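Local atomic coordinates of hypothetical protein TM1553 (PDB entry 1VRM), a protein that probably acts, like other ApbE-family proteins, as a flavin transferase that binds FAD and attaches its FMN part to target proteins. Residues Arg291-Val294 with Leu295-Asn299. Numbering follows the deposited sequence. Where two conformers were deposited one is given.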
ATOM      1  N   ARG A 291       7.054 -11.760 -17.166  1.00  7.48           N
ATOM      2  CA  ARG A 291       7.988 -11.089 -18.072  1.00  8.79           C
ATOM      3  C   ARG A 291       7.432  -9.754 -18.548  1.00  5.12           C
ATOM      4  O   ARG A 291       8.188  -8.787 -18.680  1.00 10.24           O
ATOM      5  CB  ARG A 291       8.281 -11.993 -19.303  1.00  8.94           C
ATOM      6  CG  ARG A 291       9.085 -13.205 -18.997  1.00  9.29           C
ATOM      7  CD  ARG A 291       9.228 -14.111 -20.201  1.00 10.08           C
ATOM      8  NE  ARG A 291      10.042 -15.282 -19.887  1.00 14.57           N
ATOM      9  CZ  ARG A 291       9.598 -16.341 -19.197  1.00 13.91           C
ATOM     10  NH1 ARG A 291       8.344 -16.424 -18.756  1.00 14.24           N
ATOM     11  NH2 ARG A 291      10.414 -17.349 -18.966  1.00 22.52           N
ATOM     12  N   LYS A 292       6.134  -9.700 -18.824  1.00  6.94           N
ATOM     13  CA  LYS A 292       5.502  -8.494 -19.258  1.00  7.72           C
ATOM     14  C   LYS A 292       5.432  -7.471 -18.155  1.00  8.01           C
ATOM     15  O   LYS A 292       5.557  -6.268 -18.403  1.00  9.34           O
ATOM     16  CB  LYS A 292       4.142  -8.793 -19.866  1.00 11.65           C
ATOM     17  CG  LYS A 292       3.609  -7.696 -20.696  1.00 19.23           C
ATOM     18  CD  LYS A 292       2.444  -8.179 -21.548  1.00 23.74           C
ATOM     19  CE  LYS A 292       1.888  -7.051 -22.372  0.50 26.46           C
ATOM     20  NZ  LYS A 292       2.791  -6.779 -23.519  0.50 36.50           N
ATOM     21  N   VAL A 293       5.207  -7.929 -16.935  1.00  5.26           N
ATOM     22  CA  VAL A 293       5.241  -7.041 -15.748  1.00  6.26           C
ATOM     23  C   VAL A 293       6.631  -6.419 -15.594  1.00  6.07           C
ATOM     24  O   VAL A 293       6.785  -5.206 -15.431  1.00  6.87           O
ATOM     25  CB  VAL A 293       4.775  -7.790 -14.469  1.00  8.46           C
ATOM     26  CG1 VAL A 293       4.940  -6.924 -13.228  1.00  8.30           C
ATOM     27  CG2 VAL A 293       3.340  -8.218 -14.670  1.00  8.90           C
ATOM     28  N   VAL A 294       7.683  -7.231 -15.659  1.00  6.59           N
ATOM     29  CA  VAL A 294       9.032  -6.723 -15.503  1.00  7.46           C
ATOM     30  C   VAL A 294       9.369  -5.716 -16.597  1.00  7.15           C
ATOM     31  O   VAL A 294      10.042  -4.700 -16.361  1.00  7.40           O
ATOM     32  CB  VAL A 294      10.047  -7.871 -15.466  1.00 10.04           C
ATOM     33  CG1 VAL A 294      11.480  -7.343 -15.532  1.00 16.37           C
ATOM     34  CG2 VAL A 294       9.843  -8.712 -14.218  1.00 10.49           C
ATOM     35  N   LEU A 295       8.863  -5.984 -17.804  1.00  6.45           N
ATOM     36  CA  LEU A 295       9.061  -5.057 -18.931  1.00  7.74           C
ATOM     37  C   LEU A 295       8.276  -3.735 -18.763  1.00  8.96           C
ATOM     38  O   LEU A 295       8.827  -2.666 -18.941  1.00  9.69           O
ATOM     39  CB  LEU A 295       8.645  -5.733 -20.196  1.00 10.66           C
ATOM     40  CG  LEU A 295       8.760  -4.922 -21.476  1.00  9.76           C
ATOM     41  CD1 LEU A 295      10.212  -4.581 -21.718  1.00 13.53           C
ATOM     42  CD2 LEU A 295       8.159  -5.687 -22.646  1.00 12.75           C
ATOM     43  N   ASP A 296       6.996  -3.837 -18.459  1.00  7.12           N
ATOM     44  CA  ASP A 296       6.086  -2.695 -18.530  1.00  6.57           C
ATOM     45  C   ASP A 296       6.115  -1.803 -17.283  1.00  7.54           C
ATOM     46  O   ASP A 296       5.941  -0.572 -17.413  1.00  8.81           O
ATOM     47  CB  ASP A 296       4.675  -3.185 -18.727  1.00  8.12           C
ATOM     48  CG  ASP A 296       4.431  -3.761 -20.105  1.00 17.40           C
ATOM     49  OD1 ASP A 296       5.301  -3.577 -21.005  1.00 13.79           O
ATOM     50  OD2 ASP A 296       3.334  -4.346 -20.308  1.00 16.00           O
ATOM     51  N   PHE A 297       6.328  -2.388 -16.093  1.00  5.43           N
ATOM     52  CA  PHE A 297       6.234  -1.599 -14.864  1.00  4.61           C
ATOM     53  C   PHE A 297       7.195  -0.440 -14.765  1.00  5.91           C
ATOM     54  O   PHE A 297       6.792   0.636 -14.314  1.00  6.06           O
ATOM     55  CB  PHE A 297       6.237  -2.478 -13.605  1.00  6.37           C
ATOM     56  CG  PHE A 297       4.861  -2.909 -13.201  1.00  8.08           C
ATOM     57  CD1 PHE A 297       3.992  -3.461 -14.110  1.00  7.93           C
ATOM     58  CD2 PHE A 297       4.396  -2.678 -11.916  1.00 10.63           C
ATOM     59  CE1 PHE A 297       2.699  -3.847 -13.737  1.00 10.42           C
ATOM     60  CE2 PHE A 297       3.143  -3.082 -11.537  1.00 10.53           C
ATOM     61  CZ  PHE A 297       2.289  -3.643 -12.442  1.00  9.49           C
ATOM     62  N   PRO A 298       8.456  -0.617 -15.175  1.00  6.56           N
ATOM     63  CA  PRO A 298       9.414   0.495 -15.122  1.00  7.77           C
ATOM     64  C   PRO A 298       8.968   1.661 -15.947  1.00 10.28           C
ATOM     65  O   PRO A 298       9.260   2.804 -15.580  1.00  7.11           O
ATOM     66  CB  PRO A 298      10.697  -0.106 -15.655  1.00  8.64           C
ATOM     67  CG  PRO A 298      10.561  -1.605 -15.315  1.00  8.14           C
ATOM     68  CD  PRO A 298       9.115  -1.900 -15.504  1.00  6.52           C
ATOM     69  N   ASN A 299       8.209   1.407 -17.000  1.00  8.45           N
ATOM     70  CA  ASN A 299       7.706   2.527 -17.810  1.00  8.19           C
ATOM     71  C   ASN A 299       6.541   3.307 -17.206  1.00  9.81           C
ATOM     72  O   ASN A 299       6.090   4.305 -17.775  1.00 13.19           O
ATOM     73  CB  ASN A 299       7.390   2.039 -19.201  1.00  9.66           C
ATOM     74  CG  ASN A 299       8.590   1.468 -19.883  1.00  9.39           C
ATOM     75  OD1 ASN A 299       9.699   1.956 -19.718  1.00 10.08           O
ATOM     76  ND2 ASN A 299       8.405   0.379 -20.654  1.00 12.50           N
TER
HETATM   77  O   HOH W   1       4.944  -4.768 -23.518  1.00 12.11           O
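Lys292 meets Asp296 one turn on, and the buried Val293 and Phe297 lie side by side on the next face of the amphipathic alpha-helix 272-296, which packs on the antiparallel sheet. Three i to i+4 backbone hydrogen bonds run through this stretch: Leu295 N to Arg291 O, Asp296 N to Lys292 O (2.8 Å) and Phe297 N to Val293 O (2.9 Å). Pro298 has no N-H to continue the series, and its CD sits 3.1 Å from Val294 O instead.

Between the charged side chains, the lysine stem does the touching: with CG anti to N (chi1 -162°), Lys292 CG packs 3.4 Å from Asp296 OD2. Lys292 NZ, 4.1 Å from Asp296 OD2, is too far for a salt bridge; one water accepts from NZ and donates to the other oxygen, Asp296 OD1. Were Asp296 an alanine, the water would probably lose this acceptor and Lys292 NZ, without its nearby negative charge, be freer to swing.

Apolar contact lies against strand 303-308, where Val293 touches Leu304 and Val294 touches Ile306; Met285, earlier on the same helix, touches both Val293 and Phe297. Val293 CG1 makes a CH-pi contact over one face of the Phe297 ring, 3.9 Å from the centroid and displaced toward the CD1-CE1 rim.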